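Local coordinates for uracil-DNA glycosylase (Epstein-Barr virus, PDB 6LYJ), which belongs to the uracil-DNA glycosylase superfamily and folds around a central parallel beta-sheet flanked by helices, here bound to a second protein, at residues V64-D69 / Q90-G95; N99-S104 / V145-T150; P112-N117 / Q212-L217; N149-V154 / G166-T171. All coordinates share one frame; numbering follows the deposited sequence.

Contact 1. Residues V64-D69 / Q90-G95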
loop_
_atom_site.group_PDB
_atom_site.type_symbol
_atom_site.label_atom_id
_atom_site.label_comp_id
_atom_site.label_asym_id
_atom_site.label_seq_id
_atom_site.Cartn_x
_atom_site.Cartn_y
_atom_site.Cartn_z
ATOM N N VAL A 64 15.342 7.844 6.924
ATOM C CA VAL A 64 14.784 6.540 6.593
ATOM C C VAL A 64 13.599 6.270 7.511
ATOM O O VAL A 64 13.679 6.499 8.724
ATOM C CB VAL A 64 15.849 5.428 6.723
ATOM C CG1 VAL A 64 15.232 4.054 6.479
ATOM C CG2 VAL A 64 17.004 5.683 5.760
ATOM N N TYR A 65 12.503 5.779 6.931
ATOM C CA TYR A 65 11.294 5.458 7.669
ATOM C C TYR A 65 10.990 3.966 7.582
ATOM O O TYR A 65 11.248 3.341 6.550
ATOM C CB TYR A 65 10.080 6.241 7.135
ATOM C CG TYR A 65 10.197 7.745 7.230
ATOM C CD1 TYR A 65 10.422 8.370 8.450
ATOM C CD2 TYR A 65 10.072 8.541 6.099
ATOM C CE1 TYR A 65 10.518 9.749 8.543
ATOM C CE2 TYR A 65 10.170 9.916 6.179
ATOM C CZ TYR A 65 10.393 10.516 7.405
ATOM O OH TYR A 65 10.496 11.887 7.487
ATOM N N PRO A 66 10.465 3.361 8.657
ATOM C CA PRO A 66 10.354 4.024 9.960
ATOM C C PRO A 66 11.693 3.979 10.695
ATOM O O PRO A 66 12.703 3.613 10.083
ATOM C CB PRO A 66 9.285 3.206 10.684
ATOM C CG PRO A 66 9.334 1.864 10.052
ATOM C CD PRO A 66 9.824 2.035 8.643
ATOM N N GLU A 67 11.712 4.373 11.966
ATOM C CA GLU A 67 12.905 4.192 12.780
ATOM C C GLU A 67 13.246 2.708 12.890
ATOM O O GLU A 67 12.396 1.832 12.704
ATOM C CB GLU A 67 12.713 4.795 14.172
ATOM C CG GLU A 67 12.710 6.311 14.179
ATOM C CD GLU A 67 14.064 6.890 13.817
ATOM O OE1 GLU A 67 15.049 6.596 14.529
ATOM O OE2 GLU A 67 14.148 7.617 12.805
ATOM N N GLU A 68 14.516 2.434 13.194
ATOM C CA GLU A 68 14.977 1.051 13.269
ATOM C C GLU A 68 14.148 0.232 14.253
ATOM O O GLU A 68 13.779 -0.911 13.961
ATOM C CB GLU A 68 16.457 1.001 13.650
ATOM C CG GLU A 68 16.966 -0.424 13.825
ATOM C CD GLU A 68 18.442 -0.496 14.147
ATOM O OE1 GLU A 68 19.233 -0.774 13.225
ATOM O OE2 GLU A 68 18.814 -0.256 15.312
ATOM N N ASP A 69 13.835 0.800 15.419
ATOM C CA ASP A 69 13.093 0.060 16.432
ATOM C C ASP A 69 11.593 0.025 16.163
ATOM O O ASP A 69 10.834 -0.470 17.003
ATOM C CB ASP A 69 13.371 0.639 17.824
ATOM C CG ASP A 69 12.875 2.071 17.989
ATOM O OD1 ASP A 69 12.235 2.624 17.068
ATOM O OD2 ASP A 69 13.129 2.651 19.067
ATOM N N GLN A 90 3.151 -2.838 0.191
ATOM C CA GLN A 90 4.376 -2.732 -0.595
ATOM C C GLN A 90 5.500 -2.180 0.275
ATOM O O GLN A 90 6.173 -2.941 0.977
ATOM C CB GLN A 90 4.159 -1.858 -1.840
ATOM C CG GLN A 90 3.207 -2.478 -2.861
ATOM C CD GLN A 90 2.887 -1.562 -4.034
ATOM O OE1 GLN A 90 3.600 -0.595 -4.305
ATOM N NE2 GLN A 90 1.801 -1.867 -4.737
ATOM N N ASP A 91 5.718 -0.869 0.252
ATOM C CA ASP A 91 6.727 -0.316 1.146
ATOM C C ASP A 91 6.100 0.701 2.102
ATOM O O ASP A 91 4.937 1.082 1.914
ATOM C CB ASP A 91 7.876 0.276 0.317
ATOM C CG ASP A 91 7.483 1.527 -0.445
ATOM O OD1 ASP A 91 6.277 1.736 -0.705
ATOM O OD2 ASP A 91 8.403 2.297 -0.800
ATOM N N PRO A 92 6.795 1.119 3.161
ATOM C CA PRO A 92 6.173 2.027 4.131
ATOM C C PRO A 92 5.913 3.402 3.536
ATOM O O PRO A 92 6.488 3.795 2.521
ATOM C CB PRO A 92 7.198 2.096 5.271
ATOM C CG PRO A 92 8.061 0.883 5.092
ATOM C CD PRO A 92 8.133 0.694 3.605
ATOM N N TYR A 93 5.006 4.131 4.184
ATOM C CA TYR A 93 4.818 5.535 3.852
ATOM C C TYR A 93 6.137 6.280 4.017
ATOM O O TYR A 93 6.926 5.978 4.917
ATOM C CB TYR A 93 3.746 6.149 4.748
ATOM C CG TYR A 93 2.393 5.495 4.612
ATOM C CD1 TYR A 93 1.598 5.727 3.499
ATOM C CD2 TYR A 93 1.913 4.643 5.599
ATOM C CE1 TYR A 93 0.365 5.130 3.371
ATOM C CE2 TYR A 93 0.679 4.041 5.482
ATOM C CZ TYR A 93 -0.089 4.286 4.364
ATOM O OH TYR A 93 -1.317 3.685 4.241
ATOM N N HIS A 94 6.376 7.263 3.149
ATOM C CA HIS A 94 7.686 7.897 3.062
ATOM C C HIS A 94 7.665 9.355 3.509
ATOM O O HIS A 94 8.564 10.121 3.150
ATOM C CB HIS A 94 8.245 7.780 1.642
ATOM C CG HIS A 94 7.308 8.250 0.569
ATOM N ND1 HIS A 94 7.082 9.584 0.307
ATOM C CD2 HIS A 94 6.555 7.561 -0.320
ATOM C CE1 HIS A 94 6.224 9.697 -0.691
ATOM N NE2 HIS A 94 5.889 8.483 -1.092
ATOM N N GLY A 95 6.674 9.748 4.305
ATOM C CA GLY A 95 6.578 11.125 4.751
ATOM C C GLY A 95 6.507 11.252 6.257
ATOM O O GLY A 95 6.116 12.300 6.780
#
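Pro-92 comes first and meets Pro-66. Its CG lies 4.1 Å from Pro-66 CD. The two rings cross at about a right angle, so they touch at corners and not over a broad face. Pro-92 CG is also 4.3 Å from Tyr-65 O. The peptide bond before Pro-66 is cis, which places Pro-66 CD and Tyr-65 O on the same side, where both can face Pro-92.

Tyr-93 adds its backbone, with Tyr-93 O 3.9 Å from Tyr-65 CB. Its ring turns off to the far side, where OH is hydrogen-bonded to Phe-103 O.

His-94 makes the tightest approach. Its O sits 3.4 Å from Tyr-65 CE2, at the ring edge and near the ring plane. A carbonyl oxygen here faces the slightly positive C-H rim of the ring, probably a weak favourable contact. Tyr-65 CG stands beside its own backbone N (chi1 -61°), which turns the ring toward this peptide. His-94 CB points away from Tyr-65, and NE2 is hydrogen-bonded to a polar side chain of the other protein chain.

Gly-95 comes last, its C 3.9 Å from Tyr-65 CE2 in an oblique approach.

No hydrogen bond joins the two segments directly. Strand 154-155 links them: Tyr-65 pairs with Val-154 in a two-stranded antiparallel sheet, and the side chains of Pro-92 and His-94 rest on Val-154. The segment 90-95 follows strand 85-89 and carries the Gln-Asp-Pro-Tyr-His signature of family 1 uracil-DNA glycosylases.

Contact 2. Residues N99-S104 / V145-T150; sequences NGLAFS and VLLLNT
Ala-102 N donates to Leu-147 O over 3.0 Å. The bond is nearly straight at hydrogen (167°), but the donor sits above the carbonyl plane, 62° out of it. Beside it, Ala-102 CB packs on Leu-147 CB at 4.0 Å. Leu-101 adds its own CB, 4.1 Å from Leu-147 CB, and the two leucine side chains run past each other at a slant. Asn-149 closes the other end. Its CG stands beside the backbone N (chi1 -81°), which swings the amide over Ala-102 and brings OD1 to 3.4 Å from Ala-102 CB.

Three waters form the next layer. One joins Gly-100 O, Leu-147 O and Asn-149 N. A second lies between Leu-101 O and Asn-149 ND2. The third accepts from Phe-103 N and donates to Asn-149 OD1 at 2.8 Å.

Further out, Asn-99 shapes the loop. Its OD1 accepts from Leu-101 N at 3.1 Å, an Asx turn, and its ND2 donates to Ser-104 OG at 3.0 Å. Ser-104 OG is tied in turn to Gly-135 and Leu-137. Strand 145-149 is an outer strand of the parallel sheet within this chain and pairs with strand 85-89.

Leu-147 O thus takes two donors, one peptide and one water. The buried Asn-149 amide reaches the loop through water on both its oxygen and its nitrogen, and the water pattern is consistent with the modelled placing of OD1 and ND2.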
loop_
_atom_site.group_PDB
_atom_site.type_symbol
_atom_site.label_atom_id
_atom_site.label_comp_id
_atom_site.label_asym_id
_atom_site.label_seq_id
_atom_site.Cartn_x
_atom_site.Cartn_y
_atom_site.Cartn_z
ATOM N N ASN A 99 4.168 3.521 10.675
ATOM C CA ASN A 99 4.291 3.034 12.044
ATOM C C ASN A 99 4.722 1.571 12.100
ATOM O O ASN A 99 4.496 0.904 13.114
ATOM C CB ASN A 99 2.974 3.234 12.809
ATOM C CG ASN A 99 1.805 2.466 12.193
ATOM O OD1 ASN A 99 1.982 1.665 11.276
ATOM N ND2 ASN A 99 0.603 2.713 12.703
ATOM N N GLY A 100 5.331 1.053 11.034
ATOM C CA GLY A 100 5.807 -0.313 11.048
ATOM C C GLY A 100 4.761 -1.353 10.715
ATOM O O GLY A 100 5.072 -2.551 10.747
ATOM N N LEU A 101 3.530 -0.932 10.432
ATOM C CA LEU A 101 2.455 -1.792 9.957
ATOM C C LEU A 101 2.093 -1.400 8.530
ATOM O O LEU A 101 2.187 -0.230 8.150
ATOM C CB LEU A 101 1.207 -1.663 10.841
ATOM C CG LEU A 101 1.338 -1.733 12.367
ATOM C CD1 LEU A 101 0.003 -1.438 13.035
ATOM C CD2 LEU A 101 1.844 -3.086 12.800
ATOM N N ALA A 102 1.682 -2.385 7.737
ATOM C CA ALA A 102 1.134 -2.079 6.422
ATOM C C ALA A 102 -0.140 -1.253 6.557
ATOM O O ALA A 102 -0.953 -1.485 7.456
ATOM C CB ALA A 102 0.842 -3.369 5.651
ATOM N N PHE A 103 -0.280 -0.253 5.678
ATOM C CA PHE A 103 -1.487 0.560 5.507
ATOM C C PHE A 103 -1.805 1.476 6.685
ATOM O O PHE A 103 -2.340 2.573 6.491
ATOM C CB PHE A 103 -2.694 -0.334 5.200
ATOM C CG PHE A 103 -2.595 -1.025 3.870
ATOM C CD1 PHE A 103 -2.695 -0.299 2.691
ATOM C CD2 PHE A 103 -2.375 -2.390 3.795
ATOM C CE1 PHE A 103 -2.588 -0.926 1.458
ATOM C CE2 PHE A 103 -2.271 -3.028 2.567
ATOM C CZ PHE A 103 -2.375 -2.293 1.397
ATOM N N SER A 104 -1.480 1.049 7.898
ATOM C CA SER A 104 -1.816 1.821 9.085
ATOM C C SER A 104 -0.962 3.082 9.189
ATOM O O SER A 104 0.166 3.144 8.694
ATOM C CB SER A 104 -1.621 0.953 10.331
ATOM O OG SER A 104 -1.969 1.649 11.508
ATOM N N VAL A 145 -3.979 -10.303 12.989
ATOM C CA VAL A 145 -3.857 -9.838 11.611
ATOM C C VAL A 145 -2.437 -9.324 11.419
ATOM O O VAL A 145 -2.029 -8.350 12.060
ATOM C CB VAL A 145 -4.892 -8.750 11.286
ATOM C CG1 VAL A 145 -4.720 -8.270 9.851
ATOM C CG2 VAL A 145 -6.310 -9.271 11.507
ATOM N N LEU A 146 -1.679 -9.981 10.543
ATOM C CA LEU A 146 -0.312 -9.571 10.252
ATOM C C LEU A 146 -0.332 -8.580 9.095
ATOM O O LEU A 146 -0.715 -8.931 7.975
ATOM C CB LEU A 146 0.570 -10.777 9.925
ATOM C CG LEU A 146 2.072 -10.483 9.952
ATOM C CD1 LEU A 146 2.525 -10.303 11.395
ATOM C CD2 LEU A 146 2.887 -11.576 9.269
ATOM N N LEU A 147 0.076 -7.345 9.376
ATOM C CA LEU A 147 0.070 -6.252 8.405
ATOM C C LEU A 147 1.499 -6.086 7.896
ATOM O O LEU A 147 2.278 -5.285 8.414
ATOM C CB LEU A 147 -0.464 -4.975 9.046
ATOM C CG LEU A 147 -1.918 -5.067 9.528
ATOM C CD1 LEU A 147 -2.201 -4.049 10.622
ATOM C CD2 LEU A 147 -2.874 -4.877 8.356
ATOM N N LEU A 148 1.840 -6.859 6.869
ATOM C CA LEU A 148 3.218 -7.052 6.435
ATOM C C LEU A 148 3.474 -6.311 5.129
ATOM O O LEU A 148 2.946 -6.691 4.078
ATOM C CB LEU A 148 3.518 -8.541 6.278
ATOM C CG LEU A 148 4.916 -8.874 5.761
ATOM C CD1 LEU A 148 5.972 -8.358 6.724
ATOM C CD2 LEU A 148 5.051 -10.384 5.545
ATOM N N ASN A 149 4.292 -5.264 5.197
ATOM C CA ASN A 149 4.873 -4.651 4.008
ATOM C C ASN A 149 5.994 -5.536 3.482
ATOM O O ASN A 149 6.845 -5.990 4.254
ATOM C CB ASN A 149 5.417 -3.257 4.330
ATOM C CG ASN A 149 4.342 -2.193 4.354
ATOM O OD1 ASN A 149 3.349 -2.278 3.633
ATOM N ND2 ASN A 149 4.538 -1.175 5.186
ATOM N N THR A 150 6.007 -5.779 2.166
ATOM C CA THR A 150 7.065 -6.611 1.602
ATOM C C THR A 150 8.424 -5.920 1.683
ATOM O O THR A 150 9.457 -6.596 1.764
ATOM C CB THR A 150 6.742 -6.980 0.148
ATOM O OG1 THR A 150 6.358 -5.807 -0.575
ATOM C CG2 THR A 150 5.609 -7.989 0.078
HETATM O O HOH W 1 5.032 -4.241 7.959
HETATM O O HOH W 2 3.415 1.739 5.852
HETATM O O HOH W 3 1.550 -0.183 3.559
#

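Contact 3. Residues P112-N117 / Q212-L217; sequences PPSLRN and QHPSPL
The start of helix 113-125 packs here against the His-Pro-Ser-Pro-Leu signature, which opens the leucine loop of this family, through Pro-113, Ser-114 and Asn-117. The loop follows strand 207-211. Pro-113 CB meets Pro-216 CD at 3.6 Å, an apolar touch. Ser-114 OG lies 3.4 Å from Ser-215 CA. It also reaches His-213 CE1 at 3.5 Å, at the edge of the imidazole and in its plane. That hydroxyl is hydrogen-bonded to an acidic side chain of the other protein chain.

The loop holds its own shape. Ser-215 N donates to His-213 ND1 at 3.0 Å, near the ring plane. Ser-215 OG points anti to its backbone N (chi1 175°) and accepts from Leu-217 N, forming an ST turn.

Asn-117 makes the hydrogen bond between helix and loop. Its ND2 donates to Pro-214 O at 2.7 Å, almost straight on to the carbonyl (C=O to donor 167°) and in the plane of its own amide. ND2 is also 3.3 Å from Pro-216 N. The proline rings can only pack, and Pro-216 N has no hydrogen to donate, so direct polar holding between the two segments falls to the side-chain amide of Asn-117.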
loop_
_atom_site.group_PDB
_atom_site.type_symbol
_atom_site.label_atom_id
_atom_site.label_comp_id
_atom_site.label_asym_id
_atom_site.label_seq_id
_atom_site.Cartn_x
_atom_site.Cartn_y
_atom_site.Cartn_z
ATOM N N PRO A 112 -4.890 7.675 5.154
ATOM C CA PRO A 112 -4.470 7.682 3.740
ATOM C C PRO A 112 -5.556 7.121 2.839
ATOM O O PRO A 112 -6.464 6.421 3.312
ATOM C CB PRO A 112 -3.221 6.784 3.733
ATOM C CG PRO A 112 -3.297 5.994 4.997
ATOM C CD PRO A 112 -4.047 6.806 5.992
ATOM N N PRO A 113 -5.488 7.397 1.530
ATOM C CA PRO A 113 -6.615 7.035 0.641
ATOM C C PRO A 113 -6.925 5.546 0.584
ATOM O O PRO A 113 -8.103 5.155 0.654
ATOM C CB PRO A 113 -6.157 7.576 -0.722
ATOM C CG PRO A 113 -5.217 8.691 -0.393
ATOM C CD PRO A 113 -4.487 8.230 0.839
ATOM N N SER A 114 -5.899 4.696 0.456
ATOM C CA SER A 114 -6.142 3.256 0.386
ATOM C C SER A 114 -6.796 2.750 1.664
ATOM O O SER A 114 -7.657 1.864 1.623
ATOM C CB SER A 114 -4.834 2.507 0.125
ATOM O OG SER A 114 -4.352 2.738 -1.187
ATOM N N LEU A 115 -6.402 3.302 2.811
ATOM C CA LEU A 115 -6.999 2.865 4.066
ATOM C C LEU A 115 -8.449 3.324 4.161
ATOM O O LEU A 115 -9.301 2.605 4.697
ATOM C CB LEU A 115 -6.173 3.373 5.249
ATOM C CG LEU A 115 -6.600 2.879 6.634
ATOM C CD1 LEU A 115 -6.799 1.366 6.640
ATOM C CD2 LEU A 115 -5.559 3.278 7.668
ATOM N N ARG A 116 -8.745 4.527 3.658
ATOM C CA ARG A 116 -10.134 4.964 3.557
ATOM C C ARG A 116 -10.963 3.990 2.728
ATOM O O ARG A 116 -12.101 3.669 3.090
ATOM C CB ARG A 116 -10.204 6.367 2.953
ATOM C CG ARG A 116 -9.832 7.478 3.914
ATOM C CD ARG A 116 -10.277 8.831 3.383
ATOM N NE ARG A 116 -9.785 9.924 4.215
ATOM C CZ ARG A 116 -10.315 10.267 5.385
ATOM N NH1 ARG A 116 -11.359 9.604 5.864
ATOM N NH2 ARG A 116 -9.800 11.275 6.076
ATOM N N ASN A 117 -10.423 3.525 1.597
ATOM C CA ASN A 117 -11.195 2.598 0.770
ATOM C C ASN A 117 -11.316 1.218 1.415
ATOM O O ASN A 117 -12.338 0.535 1.241
ATOM C CB ASN A 117 -10.576 2.495 -0.620
ATOM C CG ASN A 117 -10.864 3.719 -1.466
ATOM O OD1 ASN A 117 -11.771 4.490 -1.157
ATOM N ND2 ASN A 117 -10.110 3.893 -2.551
ATOM N N GLN A 212 -8.311 -6.273 -7.010
ATOM C CA GLN A 212 -7.582 -5.058 -7.332
ATOM C C GLN A 212 -7.208 -4.308 -6.058
ATOM O O GLN A 212 -7.756 -4.543 -4.977
ATOM C CB GLN A 212 -8.408 -4.159 -8.247
ATOM C CG GLN A 212 -8.445 -4.633 -9.682
ATOM C CD GLN A 212 -9.148 -3.652 -10.588
ATOM O OE1 GLN A 212 -10.044 -2.928 -10.160
ATOM N NE2 GLN A 212 -8.738 -3.614 -11.848
ATOM N N HIS A 213 -6.271 -3.381 -6.206
ATOM C CA HIS A 213 -5.762 -2.622 -5.081
ATOM C C HIS A 213 -6.839 -1.669 -4.562
ATOM O O HIS A 213 -7.666 -1.180 -5.333
ATOM C CB HIS A 213 -4.525 -1.839 -5.516
ATOM C CG HIS A 213 -3.660 -1.381 -4.385
ATOM N ND1 HIS A 213 -3.891 -0.209 -3.698
ATOM C CD2 HIS A 213 -2.558 -1.935 -3.826
ATOM C CE1 HIS A 213 -2.971 -0.061 -2.763
ATOM N NE2 HIS A 213 -2.148 -1.093 -2.822
ATOM N N PRO A 214 -6.865 -1.403 -3.252
ATOM C CA PRO A 214 -7.846 -0.448 -2.714
ATOM C C PRO A 214 -7.567 1.005 -3.065
ATOM O O PRO A 214 -8.387 1.865 -2.726
ATOM C CB PRO A 214 -7.747 -0.675 -1.200
ATOM C CG PRO A 214 -6.334 -1.142 -1.001
ATOM C CD PRO A 214 -6.081 -2.040 -2.178
ATOM N N SER A 215 -6.449 1.305 -3.717
ATOM C CA SER A 215 -6.116 2.682 -4.052
ATOM C C SER A 215 -7.272 3.344 -4.805
ATOM O O SER A 215 -7.901 2.707 -5.662
ATOM C CB SER A 215 -4.845 2.727 -4.905
ATOM O OG SER A 215 -4.567 4.046 -5.336
ATOM N N PRO A 216 -7.562 4.620 -4.535
ATOM C CA PRO A 216 -8.557 5.329 -5.354
ATOM C C PRO A 216 -8.185 5.388 -6.824
ATOM O O PRO A 216 -9.078 5.530 -7.668
ATOM C CB PRO A 216 -8.588 6.733 -4.731
ATOM C CG PRO A 216 -7.238 6.891 -4.117
ATOM C CD PRO A 216 -6.869 5.522 -3.601
ATOM N N LEU A 217 -6.895 5.281 -7.153
ATOM C CA LEU A 217 -6.476 5.249 -8.551
ATOM C C LEU A 217 -7.034 4.034 -9.282
ATOM O O LEU A 217 -7.315 4.109 -10.485
ATOM C CB LEU A 217 -4.948 5.255 -8.635
ATOM C CG LEU A 217 -4.216 6.450 -8.021
ATOM C CD1 LEU A 217 -2.718 6.258 -8.125
ATOM C CD2 LEU A 217 -4.628 7.745 -8.704
#

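Contact 4. Residues N149-V154 / G166-T171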
loop_
_atom_site.group_PDB
_atom_site.type_symbol
_atom_site.label_atom_id
_atom_site.label_comp_id
_atom_site.label_asym_id
_atom_site.label_seq_id
_atom_site.Cartn_x
_atom_site.Cartn_y
_atom_site.Cartn_z
ATOM N N ASN A 149 4.292 -5.264 5.197
ATOM C CA ASN A 149 4.873 -4.651 4.008
ATOM C C ASN A 149 5.994 -5.536 3.482
ATOM O O ASN A 149 6.845 -5.990 4.254
ATOM C CB ASN A 149 5.417 -3.257 4.330
ATOM C CG ASN A 149 4.342 -2.193 4.354
ATOM O OD1 ASN A 149 3.349 -2.278 3.633
ATOM N ND2 ASN A 149 4.538 -1.175 5.186
ATOM N N THR A 150 6.007 -5.779 2.166
ATOM C CA THR A 150 7.065 -6.611 1.602
ATOM C C THR A 150 8.424 -5.920 1.683
ATOM O O THR A 150 9.457 -6.596 1.764
ATOM C CB THR A 150 6.742 -6.980 0.148
ATOM O OG1 THR A 150 6.358 -5.807 -0.575
ATOM C CG2 THR A 150 5.609 -7.989 0.078
ATOM N N ILE A 151 8.443 -4.589 1.661
ATOM C CA ILE A 151 9.646 -3.790 1.869
ATOM C C ILE A 151 9.485 -3.049 3.188
ATOM O O ILE A 151 8.468 -2.378 3.405
ATOM C CB ILE A 151 9.888 -2.808 0.707
ATOM C CG1 ILE A 151 9.853 -3.528 -0.643
ATOM C CG2 ILE A 151 11.205 -2.068 0.885
ATOM C CD1 ILE A 151 10.849 -4.673 -0.755
ATOM N N LEU A 152 10.472 -3.172 4.076
ATOM C CA LEU A 152 10.275 -2.741 5.455
ATOM C C LEU A 152 10.831 -1.353 5.753
ATOM O O LEU A 152 10.536 -0.810 6.824
ATOM C CB LEU A 152 10.891 -3.759 6.429
ATOM C CG LEU A 152 10.199 -5.126 6.454
ATOM C CD1 LEU A 152 10.879 -6.086 7.423
ATOM C CD2 LEU A 152 8.723 -4.981 6.786
ATOM N N THR A 153 11.612 -0.763 4.848
ATOM C CA THR A 153 12.114 0.590 5.040
ATOM C C THR A 153 11.962 1.377 3.744
ATOM O O THR A 153 11.723 0.811 2.675
ATOM C CB THR A 153 13.583 0.590 5.509
ATOM O OG1 THR A 153 14.381 -0.172 4.596
ATOM C CG2 THR A 153 13.707 -0.006 6.912
ATOM N N VAL A 154 12.088 2.698 3.855
ATOM C CA VAL A 154 12.028 3.579 2.692
ATOM C C VAL A 154 12.738 4.883 3.040
ATOM O O VAL A 154 12.660 5.364 4.174
ATOM C CB VAL A 154 10.565 3.814 2.244
ATOM C CG1 VAL A 154 9.776 4.573 3.313
ATOM C CG2 VAL A 154 10.517 4.535 0.903
ATOM N N GLY A 166 17.307 -5.999 -0.179
ATOM C CA GLY A 166 17.200 -7.329 0.388
ATOM C C GLY A 166 15.974 -7.570 1.242
ATOM O O GLY A 166 15.818 -8.687 1.754
ATOM N N TRP A 167 15.097 -6.582 1.447
ATOM C CA TRP A 167 13.893 -6.828 2.235
ATOM C C TRP A 167 12.983 -7.850 1.562
ATOM O O TRP A 167 12.319 -8.638 2.244
ATOM C CB TRP A 167 13.127 -5.525 2.481
ATOM C CG TRP A 167 13.721 -4.617 3.535
ATOM C CD1 TRP A 167 14.015 -3.287 3.400
ATOM C CD2 TRP A 167 14.087 -4.971 4.876
ATOM N NE1 TRP A 167 14.535 -2.795 4.569
ATOM C CE2 TRP A 167 14.592 -3.808 5.491
ATOM C CE3 TRP A 167 14.041 -6.160 5.615
ATOM C CZ2 TRP A 167 15.045 -3.798 6.811
ATOM C CZ3 TRP A 167 14.492 -6.147 6.924
ATOM C CH2 TRP A 167 14.988 -4.975 7.508
ATOM N N ALA A 168 12.912 -7.828 0.226
ATOM C CA ALA A 168 11.978 -8.703 -0.480
ATOM C C ALA A 168 12.306 -10.175 -0.253
ATOM O O ALA A 168 11.399 -10.998 -0.083
ATOM C CB ALA A 168 11.975 -8.377 -1.976
ATOM N N TRP A 169 13.594 -10.524 -0.231
ATOM C CA TRP A 169 13.982 -11.888 0.124
ATOM C C TRP A 169 13.460 -12.269 1.506
ATOM O O TRP A 169 12.884 -13.352 1.693
ATOM C CB TRP A 169 15.507 -12.026 0.068
ATOM C CG TRP A 169 16.024 -13.154 0.899
ATOM C CD1 TRP A 169 16.099 -14.469 0.543
ATOM C CD2 TRP A 169 16.512 -13.072 2.242
ATOM N NE1 TRP A 169 16.613 -15.210 1.580
ATOM C CE2 TRP A 169 16.873 -14.375 2.636
ATOM C CE3 TRP A 169 16.681 -12.020 3.151
ATOM C CZ2 TRP A 169 17.394 -14.656 3.898
ATOM C CZ3 TRP A 169 17.195 -12.304 4.405
ATOM C CH2 TRP A 169 17.549 -13.610 4.764
ATOM N N PHE A 170 13.601 -11.363 2.477
ATOM C CA PHE A 170 13.208 -11.679 3.846
ATOM C C PHE A 170 11.697 -11.839 3.958
ATOM O O PHE A 170 11.211 -12.807 4.554
ATOM C CB PHE A 170 13.713 -10.605 4.810
ATOM C CG PHE A 170 13.190 -10.764 6.216
ATOM C CD1 PHE A 170 13.530 -11.877 6.970
ATOM C CD2 PHE A 170 12.364 -9.804 6.781
ATOM C CE1 PHE A 170 13.046 -12.037 8.265
ATOM C CE2 PHE A 170 11.882 -9.955 8.080
ATOM C CZ PHE A 170 12.226 -11.072 8.819
ATOM N N THR A 171 10.933 -10.888 3.410
ATOM C CA THR A 171 9.481 -10.968 3.547
ATOM C C THR A 171 8.892 -12.100 2.709
ATOM O O THR A 171 7.899 -12.712 3.123
ATOM C CB THR A 171 8.827 -9.624 3.203
ATOM O OG1 THR A 171 9.246 -9.179 1.906
ATOM C CG2 THR A 171 9.197 -8.576 4.246
#
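The indole of Trp-167 takes Leu-152 on one face and Thr-153 at its edge. The contact lies in the connection from strand 145-149 to helix 167-181, part of a beta-alpha-beta crossover to strand 186-190, with strand 85-89 between the two strands. Leu-152 CB sits 3.9 Å from the centroid of the six-membered ring, 16° off the normal, a CH-pi contact. Leu-152 CD1 reaches on to Trp-167 CE3 at 3.6 Å. At the edge, Trp-167 NE1 donates to Thr-153 OG1 at 2.6 Å, with the hydroxyl tilted 17° from the ring plane. Leu-152 CD1 also lies at the edge of the Phe-170 ring, 4.1 Å from CE2.

The helix start is thus folded back on the loop after the first strand. Val-51 and Val-55 of helix 42-59 also pack on Trp-167. Thr-153 OG1 has a second partner in His-162 ND1.

Ile-151 reaches the helix start with its CD1, 4.1 Å from Ala-168 CB. One turn on, Thr-171 OG1 stands between its backbone N and carbonyl carbon (chi1 54°), facing the loop. It donates to a lone pair of Thr-150 O at 2.6 Å, while Thr-171 CG2 rests 3.5 Å from Asn-149 O.

All four contacts are largely buried, but at different depths. Contact 2 is the most central, about 4 Å from the chain centre to its centre. Contact 4 lies further out, and contacts 1 and 3 furthest. Contacts 2 and 4 share Asn-149 and Thr-150, so the end of strand 145-149 serves both. Contact 1 joins them through Gln-90 O, hydrogen-bonded to Thr-150 OG1 and Ile-151 N. Contacts 3 and 4 do not touch. The chemistry differs: contact 2 is rich in water, contact 4 mixes aromatic packing with two direct hydrogen bonds, contact 3 sets one amide hydrogen bond beside proline packing, and contact 1 has none. Contacts 1 and 3 both meet the second protein chain.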